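Local coordinates for protein aromatic-amino-acid:2-oxoglutarate transaminase (Candida albicans, PDB 6HND) that probably transfers amino groups between aromatic amino acids or 2-aminoadipate and 2-oxo acids, using bound pyridoxal 5'-phosphate as cofactor, at residues Thr249-Asn252 with Pro253-Phe256; Phe256-Leu260 with Glu261-Lys265; Lys209-Asp213 with Asn214-Gly218; Asn405-Tyr408 with Arg409-Leu413; Ala166-Gly169 with Leu170-Ala174. All blocks are in the same frame, centred on the assembly; numbering follows the deposited sequence.

Contact 1. Residues Thr249-Asn252 with Pro253-Phe256; sequences TGQN and PTGF. With PLP (pyridoxal-5'-phosphate), chain E.
Gln251 OE1 comes up to the backbone N-H and the hydroxyl of Thr254, the two side chains set at a slant to each other. The oxygen accepts two bonds from this single residue: Thr254 N reaches Gln251 OE1 at 2.9 Å, and Thr254 OG1 at 2.7 Å from a position tilted 32° out of the carbonyl plane. A bend at chi2 (-83°) folds the glutamine back over the turn, alongside the ring of Pro253, where OE1 is 3.6 Å from Pro253 CD. Its NE2 is held elsewhere, by Phe189 O and Glu187 OE1, so both ends of the amide are used and its rotation is fixed. The hairpin-like reversal closes through backbone bonds, Gln251 N to Phe256 O (2.8 Å) and Gly255 N to Gln251 O (2.7 Å). As in other aminotransferases of this family, an Asn-Pro pair with a cis peptide puts the asparagine at the cofactor O3; Gly250 and Gly255 suit the turn because both have positive phi. With CG anti to the backbone N (chi1 -179°), the Asn252 amide extends to the cofactor, OD1 staying close to Pro253. Asn252 ND2 donates to pyridoxal phosphate O3 at 3.2 Å while OD1 accepts from Arg490 NH1, which fixes which way round the amide faces the cofactor.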
# COMPACT_ATOMS: atom_id res chain seq x y z
N THR B 249 9.75 -23.65 -2.41
CA THR B 249 9.12 -24.28 -3.59
C THR B 249 9.29 -23.35 -4.81
O THR B 249 8.95 -22.14 -4.69
CB THR B 249 7.65 -24.58 -3.29
OG1 THR B 249 7.60 -25.29 -2.04
CG2 THR B 249 6.97 -25.34 -4.41
N GLY B 250 9.74 -23.87 -5.95
CA GLY B 250 9.96 -23.07 -7.18
C GLY B 250 10.85 -21.88 -6.90
O GLY B 250 10.48 -20.76 -7.23
N GLN B 251 11.99 -22.12 -6.23
CA GLN B 251 12.98 -21.11 -5.81
C GLN B 251 13.15 -20.10 -6.95
O GLN B 251 13.33 -20.53 -8.07
CB GLN B 251 14.29 -21.80 -5.41
CG GLN B 251 15.17 -21.01 -4.43
CD GLN B 251 16.04 -19.99 -5.10
OE1 GLN B 251 16.36 -20.14 -6.28
NE2 GLN B 251 16.44 -18.95 -4.37
N ASN B 252 13.07 -18.81 -6.66
CA ASN B 252 13.41 -17.74 -7.63
C ASN B 252 14.84 -17.29 -7.38
O ASN B 252 15.10 -16.68 -6.36
CB ASN B 252 12.41 -16.61 -7.54
CG ASN B 252 12.70 -15.52 -8.54
OD1 ASN B 252 13.66 -15.66 -9.29
ND2 ASN B 252 11.89 -14.47 -8.55
N PRO B 253 15.82 -17.50 -8.30
CA PRO B 253 15.56 -17.94 -9.67
C PRO B 253 15.60 -19.43 -10.04
O PRO B 253 15.14 -19.74 -11.08
CB PRO B 253 16.75 -17.31 -10.42
CG PRO B 253 17.89 -17.45 -9.42
CD PRO B 253 17.24 -17.20 -8.08
N THR B 254 16.17 -20.30 -9.21
CA THR B 254 16.76 -21.59 -9.65
C THR B 254 15.69 -22.62 -10.03
O THR B 254 16.05 -23.55 -10.71
CB THR B 254 17.74 -22.18 -8.62
OG1 THR B 254 17.04 -22.49 -7.42
CG2 THR B 254 18.89 -21.23 -8.33
N GLY B 255 14.45 -22.46 -9.57
CA GLY B 255 13.33 -23.39 -9.83
C GLY B 255 13.32 -24.60 -8.90
O GLY B 255 12.39 -25.39 -9.03
N PHE B 256 14.27 -24.74 -7.97
CA PHE B 256 14.36 -25.91 -7.05
C PHE B 256 13.22 -25.90 -6.03
O PHE B 256 12.63 -24.84 -5.73
CB PHE B 256 15.71 -25.98 -6.34
CG PHE B 256 16.90 -26.28 -7.22
CD1 PHE B 256 16.93 -27.42 -8.01
CD2 PHE B 256 18.00 -25.44 -7.25
CE1 PHE B 256 18.01 -27.69 -8.83
CE2 PHE B 256 19.09 -25.72 -8.07
CZ PHE B 256 19.09 -26.85 -8.86
N1 PLP E . 8.86 -13.34 -4.30
C2 PLP E . 9.10 -14.11 -5.35
C2A PLP E . 9.97 -15.31 -5.13
C3 PLP E . 8.52 -13.83 -6.62
O3 PLP E . 8.78 -14.65 -7.68
C4 PLP E . 7.69 -12.69 -6.77
C4A PLP E . 7.01 -12.45 -8.06
C5 PLP E . 7.45 -11.90 -5.62
C6 PLP E . 8.07 -12.26 -4.45
C5A PLP E . 6.67 -10.61 -5.66
O4P PLP E . 5.22 -10.76 -5.74
P PLP E . 4.28 -9.45 -5.67
O1P PLP E . 4.93 -8.48 -4.69
O2P PLP E . 2.95 -10.06 -5.23
O3P PLP E . 4.23 -8.88 -7.06

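Contact 2. Residues Phe256-Leu260 with Glu261-Lys265; sequences FTQSL and EFRKK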
# COMPACT_ATOMS: atom_id res chain seq x y z
N PHE B 256 14.27 -24.74 -7.97
CA PHE B 256 14.36 -25.91 -7.05
C PHE B 256 13.22 -25.90 -6.03
O PHE B 256 12.63 -24.84 -5.73
CB PHE B 256 15.71 -25.98 -6.34
CG PHE B 256 16.90 -26.28 -7.22
CD1 PHE B 256 16.93 -27.42 -8.01
CD2 PHE B 256 18.00 -25.44 -7.25
CE1 PHE B 256 18.01 -27.69 -8.83
CE2 PHE B 256 19.09 -25.72 -8.07
CZ PHE B 256 19.09 -26.85 -8.86
N THR B 257 12.88 -27.09 -5.54
CA THR B 257 11.80 -27.33 -4.56
C THR B 257 12.34 -28.24 -3.46
O THR B 257 12.82 -29.35 -3.79
CB THR B 257 10.56 -27.94 -5.19
OG1 THR B 257 10.07 -27.00 -6.13
CG2 THR B 257 9.48 -28.26 -4.17
N GLN B 258 12.27 -27.77 -2.21
CA GLN B 258 12.75 -28.52 -1.03
C GLN B 258 11.76 -29.65 -0.77
O GLN B 258 10.55 -29.35 -0.72
CB GLN B 258 12.89 -27.61 0.20
CG GLN B 258 14.01 -26.59 0.09
CD GLN B 258 13.95 -25.59 1.22
OE1 GLN B 258 13.25 -25.78 2.22
NE2 GLN B 258 14.69 -24.51 1.07
N SER B 259 12.26 -30.88 -0.64
CA SER B 259 11.50 -32.08 -0.20
C SER B 259 10.96 -31.85 1.21
O SER B 259 11.52 -31.00 1.96
CB SER B 259 12.38 -33.31 -0.23
OG SER B 259 13.30 -33.28 0.86
N LEU B 260 9.94 -32.61 1.59
CA LEU B 260 9.43 -32.62 2.98
C LEU B 260 10.59 -32.94 3.93
O LEU B 260 10.75 -32.20 4.90
CB LEU B 260 8.29 -33.62 3.11
CG LEU B 260 7.74 -33.82 4.53
CD1 LEU B 260 7.33 -32.48 5.17
CD2 LEU B 260 6.58 -34.81 4.50
N GLU B 261 11.43 -33.92 3.63
CA GLU B 261 12.47 -34.37 4.59
C GLU B 261 13.56 -33.27 4.71
O GLU B 261 14.06 -33.05 5.83
CB GLU B 261 12.91 -35.80 4.25
CG GLU B 261 14.09 -35.93 3.31
CD GLU B 261 14.58 -37.38 3.19
OE1 GLU B 261 15.81 -37.57 3.09
OE2 GLU B 261 13.72 -38.30 3.20
N PHE B 262 13.86 -32.57 3.62
CA PHE B 262 14.79 -31.40 3.62
C PHE B 262 14.23 -30.29 4.52
O PHE B 262 14.96 -29.73 5.34
CB PHE B 262 15.04 -30.95 2.17
CG PHE B 262 16.13 -29.93 2.04
CD1 PHE B 262 15.90 -28.59 2.35
CD2 PHE B 262 17.39 -30.30 1.61
CE1 PHE B 262 16.91 -27.64 2.21
CE2 PHE B 262 18.40 -29.36 1.49
CZ PHE B 262 18.16 -28.04 1.80
N ARG B 263 12.93 -29.98 4.40
CA ARG B 263 12.27 -28.95 5.24
C ARG B 263 12.33 -29.33 6.72
O ARG B 263 12.51 -28.42 7.55
CB ARG B 263 10.83 -28.72 4.81
CG ARG B 263 10.69 -28.10 3.43
CD ARG B 263 9.32 -28.40 2.83
NE ARG B 263 9.38 -28.16 1.40
CZ ARG B 263 8.91 -27.09 0.79
NH1 ARG B 263 8.24 -26.16 1.45
NH2 ARG B 263 9.06 -26.98 -0.52
N LYS B 264 12.21 -30.61 7.07
CA LYS B 264 12.26 -31.03 8.50
C LYS B 264 13.65 -30.70 9.02
O LYS B 264 13.72 -30.24 10.16
CB LYS B 264 11.90 -32.50 8.67
CG LYS B 264 10.45 -32.82 8.33
CD LYS B 264 9.94 -34.14 8.89
CE LYS B 264 8.77 -34.67 8.10
NZ LYS B 264 8.03 -35.69 8.87
N LYS B 265 14.70 -30.92 8.23
CA LYS B 265 16.09 -30.67 8.68
C LYS B 265 16.33 -29.16 8.84
O LYS B 265 17.00 -28.80 9.78
CB LYS B 265 17.09 -31.31 7.72
CG LYS B 265 16.97 -32.83 7.59
CD LYS B 265 18.25 -33.43 7.06
CE LYS B 265 18.04 -34.35 5.89
NZ LYS B 265 17.37 -35.60 6.30
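Gln258 brings CG and CD up to the CD1-CE1 side of the Phe262 ring, Gln258 CG lying 3.6 Å from Phe262 CD1, with amide and ring planes 45° apart. A glutamine suits this place because its methylenes can pack beside the aromatic ring while the amide beyond them stays polar; OE1 is bonded to Tyr324 OH. Its backbone carbonyl is gripped side-on by Arg263: NE at 2.7 Å and NH2 at 2.8 Å both donate to Gln258 O, which lies in the guanidinium plane. NH2 approaches in the carbonyl plane on a lone pair, whereas NE sits above that plane. An extended chain from CG to NE carries the guanidinium back past the start of helix 260-272. Ser259 is the N-cap of that helix, with OG accepting from Phe262 N at 2.9 Å; chi1 of 74° swings the hydroxyl between backbone N and carbonyl carbon, where it can face the first turn. Further out, Leu260 CG rests 3.8 Å from Lys264 CE. The serine thus satisfies an amide that has no helical carbonyl before it, and the two arginine N-H bonds tie the incoming loop to the helix's first turn. The arginine's charge probably also polarises the Gln258 carbonyl.

Contact 3. Residues Lys209-Asp213 with Asn214-Gly218; sequences KINFD and NDSDG. With K (potassium ion), chain G.
Asp213 and Asp215 point the same way, side by side, and share a potassium ion. Asp213 OD2 binds it at 2.8 Å; Asp215 contributes OD1 at 2.4 Å and, more distantly, OD2 at 3.2 Å. The two carboxylate planes are 39° apart, and OD2 of Asp213 lies 4.1 Å from OD1 of Asp215, a closeness of like charges that the cation probably compensates. Aspartate fits here because its short side chain puts the oxygens near the backbone of a tight turn. That turn is the next shell: a type I beta turn from Asp213 to Ser216, closed by Ser216 N donating to Asp213 O at 3.0 Å, brings residues two apart onto one side. For Asp215, chi1 of 67° sets CG between the backbone N and the carbonyl carbon, directing the carboxylate back toward Asp213. Behind the turn, Asn211 and Ser216 brace its base. Asn211 OD1 accepts from Asp213 N in an Asx turn. Ser216 OG accepts from Gly218 N at 3.0 Å, an ST turn, and donates to Asn211 O in a bond modelled very short, its length doubtful. A serine can do both because its hydroxyl is donor and acceptor at once. Asn211 N then bonds Gly218 O at 2.8 Å, and Gly218 adopts backbone angles that call for glycine. On the flank, Ile210 CG2 sits over one face of the Phe212 ring, near its rim. The whole loop joins strand 204-208, an outermost strand of the seven-stranded sheet within this chain, to helix 221-229, while Phe212 meets Phe488 of strand 488-492.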
# COMPACT_ATOMS: atom_id res chain seq x y z
N LYS B 209 24.66 -21.00 0.13
CA LYS B 209 24.99 -21.63 -1.18
C LYS B 209 23.83 -22.52 -1.64
O LYS B 209 23.18 -23.17 -0.82
CB LYS B 209 26.27 -22.46 -1.13
CG LYS B 209 27.53 -21.70 -0.74
CD LYS B 209 28.82 -22.45 -1.04
CE LYS B 209 30.03 -21.82 -0.37
NZ LYS B 209 31.28 -22.47 -0.84
N ILE B 210 23.58 -22.50 -2.94
CA ILE B 210 22.59 -23.38 -3.60
C ILE B 210 23.36 -24.50 -4.28
O ILE B 210 24.38 -24.22 -4.92
CB ILE B 210 21.74 -22.58 -4.58
CG1 ILE B 210 20.67 -21.80 -3.83
CG2 ILE B 210 21.16 -23.50 -5.65
CD1 ILE B 210 20.00 -20.77 -4.68
N ASN B 211 22.90 -25.73 -4.10
CA ASN B 211 23.42 -26.92 -4.81
C ASN B 211 22.73 -26.94 -6.19
O ASN B 211 21.50 -26.90 -6.22
CB ASN B 211 23.22 -28.14 -3.93
CG ASN B 211 23.36 -29.45 -4.67
OD1 ASN B 211 24.13 -29.54 -5.62
ND2 ASN B 211 22.64 -30.48 -4.24
N PHE B 212 23.49 -27.04 -7.29
CA PHE B 212 23.00 -26.98 -8.69
C PHE B 212 22.94 -28.37 -9.36
O PHE B 212 22.63 -28.40 -10.56
CB PHE B 212 23.87 -26.01 -9.49
CG PHE B 212 23.47 -24.57 -9.27
CD1 PHE B 212 24.02 -23.82 -8.23
CD2 PHE B 212 22.50 -23.98 -10.06
CE1 PHE B 212 23.64 -22.50 -8.04
CE2 PHE B 212 22.10 -22.68 -9.84
CZ PHE B 212 22.67 -21.94 -8.83
N ASP B 213 23.11 -29.47 -8.61
CA ASP B 213 22.80 -30.84 -9.11
C ASP B 213 21.33 -30.94 -9.56
O ASP B 213 20.45 -30.23 -9.00
CB ASP B 213 23.03 -31.90 -8.03
CG ASP B 213 24.48 -32.09 -7.57
OD1 ASP B 213 25.40 -31.53 -8.23
OD2 ASP B 213 24.67 -32.80 -6.53
N ASN B 214 21.04 -31.84 -10.49
CA ASN B 214 19.66 -32.00 -11.05
C ASN B 214 18.66 -32.43 -9.97
O ASN B 214 17.48 -32.14 -10.15
CB ASN B 214 19.63 -32.97 -12.22
CG ASN B 214 20.38 -32.39 -13.40
OD1 ASN B 214 21.47 -32.85 -13.72
ND2 ASN B 214 19.84 -31.35 -13.99
N ASP B 215 19.12 -33.11 -8.92
CA ASP B 215 18.27 -33.67 -7.82
C ASP B 215 18.34 -32.73 -6.61
O ASP B 215 17.97 -33.17 -5.51
CB ASP B 215 18.68 -35.11 -7.48
CG ASP B 215 20.07 -35.28 -6.85
OD1 ASP B 215 20.87 -34.30 -6.83
OD2 ASP B 215 20.35 -36.39 -6.36
N SER B 216 18.85 -31.50 -6.77
CA SER B 216 19.07 -30.56 -5.63
C SER B 216 17.71 -30.18 -5.01
O SER B 216 16.72 -30.07 -5.74
CB SER B 216 19.84 -29.34 -6.07
OG SER B 216 20.11 -28.49 -4.96
N ASP B 217 17.67 -29.97 -3.70
CA ASP B 217 16.51 -29.36 -3.01
C ASP B 217 16.58 -27.84 -3.10
O ASP B 217 15.66 -27.17 -2.63
CB ASP B 217 16.48 -29.83 -1.55
CG ASP B 217 16.17 -31.31 -1.42
OD1 ASP B 217 14.98 -31.68 -1.55
OD2 ASP B 217 17.13 -32.08 -1.21
N GLY B 218 17.67 -27.30 -3.65
CA GLY B 218 17.98 -25.86 -3.57
C GLY B 218 19.18 -25.61 -2.68
O GLY B 218 20.27 -25.99 -3.05
K K G . 22.91 -34.69 -5.57

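Contact 4. Residues Asn405-Tyr408 with Arg409-Leu413; sequences NYSY and RKDLL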
# COMPACT_ATOMS: atom_id res chain seq x y z
N ASN B 405 -1.72 -25.42 -17.92
CA ASN B 405 -1.10 -24.47 -18.88
C ASN B 405 0.41 -24.40 -18.62
O ASN B 405 1.21 -24.57 -19.58
CB ASN B 405 -1.64 -23.04 -18.74
CG ASN B 405 -2.60 -22.64 -19.83
OD1 ASN B 405 -2.20 -22.01 -20.81
ND2 ASN B 405 -3.87 -22.96 -19.64
N TYR B 406 0.78 -24.10 -17.37
CA TYR B 406 2.17 -23.93 -16.91
C TYR B 406 2.95 -25.22 -17.18
O TYR B 406 4.09 -25.12 -17.66
CB TYR B 406 2.20 -23.49 -15.44
CG TYR B 406 2.09 -21.99 -15.26
CD1 TYR B 406 3.18 -21.17 -15.47
CD2 TYR B 406 0.89 -21.38 -14.92
CE1 TYR B 406 3.09 -19.80 -15.33
CE2 TYR B 406 0.79 -20.01 -14.77
CZ TYR B 406 1.89 -19.21 -14.96
OH TYR B 406 1.83 -17.86 -14.83
N SER B 407 2.33 -26.37 -16.88
CA SER B 407 2.93 -27.70 -17.11
C SER B 407 3.25 -27.84 -18.59
O SER B 407 4.38 -28.25 -18.91
CB SER B 407 2.06 -28.82 -16.63
OG SER B 407 2.61 -30.08 -17.01
N TYR B 408 2.29 -27.55 -19.47
CA TYR B 408 2.51 -27.68 -20.93
C TYR B 408 3.62 -26.69 -21.32
O TYR B 408 4.55 -27.11 -22.06
CB TYR B 408 1.21 -27.48 -21.71
CG TYR B 408 1.33 -27.64 -23.20
CD1 TYR B 408 1.59 -28.89 -23.76
CD2 TYR B 408 1.19 -26.56 -24.06
CE1 TYR B 408 1.72 -29.06 -25.13
CE2 TYR B 408 1.31 -26.72 -25.44
CZ TYR B 408 1.58 -27.97 -25.97
OH TYR B 408 1.70 -28.15 -27.32
N ARG B 409 3.55 -25.44 -20.83
CA ARG B 409 4.50 -24.36 -21.21
C ARG B 409 5.92 -24.79 -20.82
O ARG B 409 6.83 -24.72 -21.68
CB ARG B 409 4.12 -23.02 -20.56
CG ARG B 409 3.03 -22.26 -21.31
CD ARG B 409 2.39 -21.20 -20.44
NE ARG B 409 1.50 -20.37 -21.22
CZ ARG B 409 1.82 -19.18 -21.70
NH1 ARG B 409 2.99 -18.62 -21.40
NH2 ARG B 409 0.96 -18.53 -22.46
N LYS B 410 6.10 -25.29 -19.59
CA LYS B 410 7.45 -25.66 -19.10
C LYS B 410 8.05 -26.75 -20.00
O LYS B 410 9.25 -26.64 -20.38
CB LYS B 410 7.43 -26.10 -17.64
CG LYS B 410 8.79 -26.50 -17.10
CD LYS B 410 9.03 -27.99 -17.17
CE LYS B 410 8.30 -28.75 -16.08
NZ LYS B 410 8.69 -30.17 -16.07
N ASP B 411 7.27 -27.78 -20.32
CA ASP B 411 7.76 -28.94 -21.11
C ASP B 411 8.10 -28.51 -22.54
O ASP B 411 9.13 -28.98 -23.09
CB ASP B 411 6.74 -30.08 -21.10
CG ASP B 411 6.54 -30.70 -19.73
OD1 ASP B 411 7.44 -30.51 -18.84
OD2 ASP B 411 5.49 -31.35 -19.57
N LEU B 412 7.28 -27.65 -23.13
CA LEU B 412 7.51 -27.08 -24.48
C LEU B 412 8.88 -26.39 -24.51
O LEU B 412 9.74 -26.78 -25.31
CB LEU B 412 6.37 -26.10 -24.79
CG LEU B 412 6.07 -25.86 -26.26
CD1 LEU B 412 5.68 -27.16 -26.97
CD2 LEU B 412 4.97 -24.81 -26.38
N LEU B 413 9.10 -25.43 -23.61
CA LEU B 413 10.39 -24.69 -23.56
C LEU B 413 11.54 -25.69 -23.40
O LEU B 413 12.57 -25.51 -24.07
CB LEU B 413 10.36 -23.69 -22.40
CG LEU B 413 11.67 -22.95 -22.15
CD1 LEU B 413 12.03 -22.11 -23.37
CD2 LEU B 413 11.57 -22.11 -20.89
O HOH W 1 -1.14 -21.09 -23.16
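Two consecutive turns of the long helix 392-418 make up this contact, in regular alpha-helical register. Arg409 N donates to Asn405 O at 2.8 Å and Leu412 N to Tyr408 O at 3.0 Å, with Lys410 and Asp411 bonded likewise to Tyr406 and Ser407. Along one flank the side chains of Asn405 and Arg409 run side by side, their amide and guanidinium planes 35° apart. Asn405 OD1 lies at the guanidinium edge, 4.1 Å from Arg409 NE, and a water spans the gap: it donates to OD1 at 2.7 Å and accepts only weakly from NE. The arginine is extended from CG to NE, which takes its tip to Tyr493 O and Ala496 O. Tyr408 CE2 comes within 4.2 Å of Leu412 CD2, a modest apolar touch suited to a ring at the surface. Nearby, Lys410 is bent at chi2 and chi3, letting NZ reach Asp411 OD1 at 3.1 Å as well as Asp432. Phe50 of the second subunit stacks on Tyr406 and packs against Asn405 and Arg409. With its guanidinium held by backbone carbonyls, Arg409 pins this helix to the segment leading into helix 499-518, and the charge of Lys410 is probably balanced by the carboxylates of Asp411 and Asp432.

Contact 5. Residues Ala166-Gly169 with Leu170-Ala174; sequences ASDG and LNKAA. With PLP (pyridoxal-5'-phosphate), chain E.
Asp168 and Lys172, one turn apart on helix 166-177, are joined by a salt bridge. Lys172 NZ donates to Asp168 OD2 at 2.8 Å, meeting the oxygen on its syn side, 24° out of the carboxylate plane. A bend at chi4 (63°) curls the ammonium back onto the aspartate, and the lysine's CG passes close to Asp168 O at 3.1 Å. OD2 also accepts from Thr164 N, so the carboxylate ties the helix to the residue just after strand 158-163. Leu170 CG also packs closely, 3.2 Å from Ala166 O, and the leucine touches Phe194, Phe197 and Ile278, an apolar setting that suits its branched side chain. Gly169 keeps regular helical angles and bonds Ala173 N through its O. The looser, hydrated side lies between Asp168 and Asn171: their side chains are joined through a water, which donates to Asp168 OD1 and accepts from Asn171 ND2 at 3.1 Å. This is still a buried place, with Asn370 and Tyr365 supplying direct polar partners and Val369 of the second subunit packing on both residues. At the N-terminal end the helix meets the cofactor. Ala166 N donates to phosphate O2P at 2.9 Å and Ser167 N to O1P at 2.9 Å, both nearly straight, and Ser167 OG adds a second bond to O1P. Small residues allow this approach, and the helix dipole probably favours the anion. The arrangement is the phosphate-binding helix N-terminus of the fold-type I aminotransferase fold.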
# COMPACT_ATOMS: atom_id res chain seq x y z
N ALA B 166 3.31 -9.99 -2.34
CA ALA B 166 4.42 -10.76 -1.75
C ALA B 166 5.49 -9.81 -1.18
O ALA B 166 5.92 -10.02 -0.02
CB ALA B 166 4.98 -11.70 -2.77
N SER B 167 5.91 -8.82 -1.96
CA SER B 167 6.94 -7.83 -1.59
C SER B 167 6.50 -7.03 -0.35
O SER B 167 7.33 -6.81 0.56
CB SER B 167 7.25 -6.95 -2.78
OG SER B 167 7.72 -7.73 -3.87
N ASP B 168 5.23 -6.67 -0.27
CA ASP B 168 4.63 -6.09 0.95
C ASP B 168 4.74 -7.07 2.15
O ASP B 168 5.14 -6.61 3.28
CB ASP B 168 3.17 -5.71 0.71
CG ASP B 168 2.67 -4.88 1.87
OD1 ASP B 168 3.41 -3.95 2.25
OD2 ASP B 168 1.58 -5.19 2.41
N GLY B 169 4.35 -8.34 1.97
CA GLY B 169 4.51 -9.39 3.00
C GLY B 169 5.96 -9.55 3.46
O GLY B 169 6.19 -9.64 4.67
N LEU B 170 6.91 -9.57 2.52
CA LEU B 170 8.36 -9.72 2.79
C LEU B 170 8.92 -8.52 3.57
O LEU B 170 9.81 -8.70 4.42
CB LEU B 170 9.10 -9.87 1.46
CG LEU B 170 8.82 -11.16 0.69
CD1 LEU B 170 9.51 -11.09 -0.66
CD2 LEU B 170 9.26 -12.37 1.48
N ASN B 171 8.45 -7.31 3.28
CA ASN B 171 8.88 -6.10 4.02
C ASN B 171 8.30 -6.16 5.44
O ASN B 171 9.02 -5.85 6.39
CB ASN B 171 8.48 -4.83 3.29
CG ASN B 171 9.03 -3.62 4.02
OD1 ASN B 171 10.26 -3.55 4.19
ND2 ASN B 171 8.14 -2.72 4.46
N LYS B 172 7.05 -6.58 5.57
CA LYS B 172 6.39 -6.79 6.87
C LYS B 172 7.20 -7.80 7.69
O LYS B 172 7.39 -7.58 8.89
CB LYS B 172 4.95 -7.21 6.60
CG LYS B 172 4.01 -6.08 6.17
CD LYS B 172 2.67 -6.59 5.61
CE LYS B 172 1.55 -5.59 5.79
NZ LYS B 172 1.77 -4.31 5.06
N ALA B 173 7.68 -8.88 7.07
CA ALA B 173 8.39 -9.97 7.76
C ALA B 173 9.79 -9.50 8.14
O ALA B 173 10.22 -9.81 9.24
CB ALA B 173 8.49 -11.16 6.85
N ALA B 174 10.52 -8.86 7.22
CA ALA B 174 11.85 -8.29 7.53
C ALA B 174 11.70 -7.33 8.72
O ALA B 174 12.46 -7.47 9.69
CB ALA B 174 12.41 -7.58 6.33
N1 PLP E . 8.86 -13.34 -4.30
C2 PLP E . 9.10 -14.11 -5.35
C2A PLP E . 9.97 -15.31 -5.13
C3 PLP E . 8.52 -13.83 -6.62
O3 PLP E . 8.78 -14.65 -7.68
C4 PLP E . 7.69 -12.69 -6.77
C4A PLP E . 7.01 -12.45 -8.06
C5 PLP E . 7.45 -11.90 -5.62
C6 PLP E . 8.07 -12.26 -4.45
C5A PLP E . 6.67 -10.61 -5.66
O4P PLP E . 5.22 -10.76 -5.74
P PLP E . 4.28 -9.45 -5.67
O1P PLP E . 4.93 -8.48 -4.69
O2P PLP E . 2.95 -10.06 -5.23
O3P PLP E . 4.23 -8.88 -7.06
O HOH W 2 5.18 -2.79 3.66

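Contacts 1 and 5 hold the same pyridoxal phosphate from different ends, contact 5 at the phosphate and contact 1 at the ring hydroxyl, with centres 18 Å apart and no direct touch. Contact 2 continues the chain from contact 1, sharing Phe256, and is stitched to it by Arg263 NH2 to Thr249 OG1 (2.7 Å) and Thr257 OG1 to Gly250 N (3.1 Å). Contact 3 touches both: the Phe256 ring rests on it, CE2 3.3 Å from Asn211 O, and Asp217 OD1 meets Ser259 N at 3.0 Å. Contact 4 stands apart, its nearest atoms about 9 Å from contact 1, and like contact 5 it touches the second subunit.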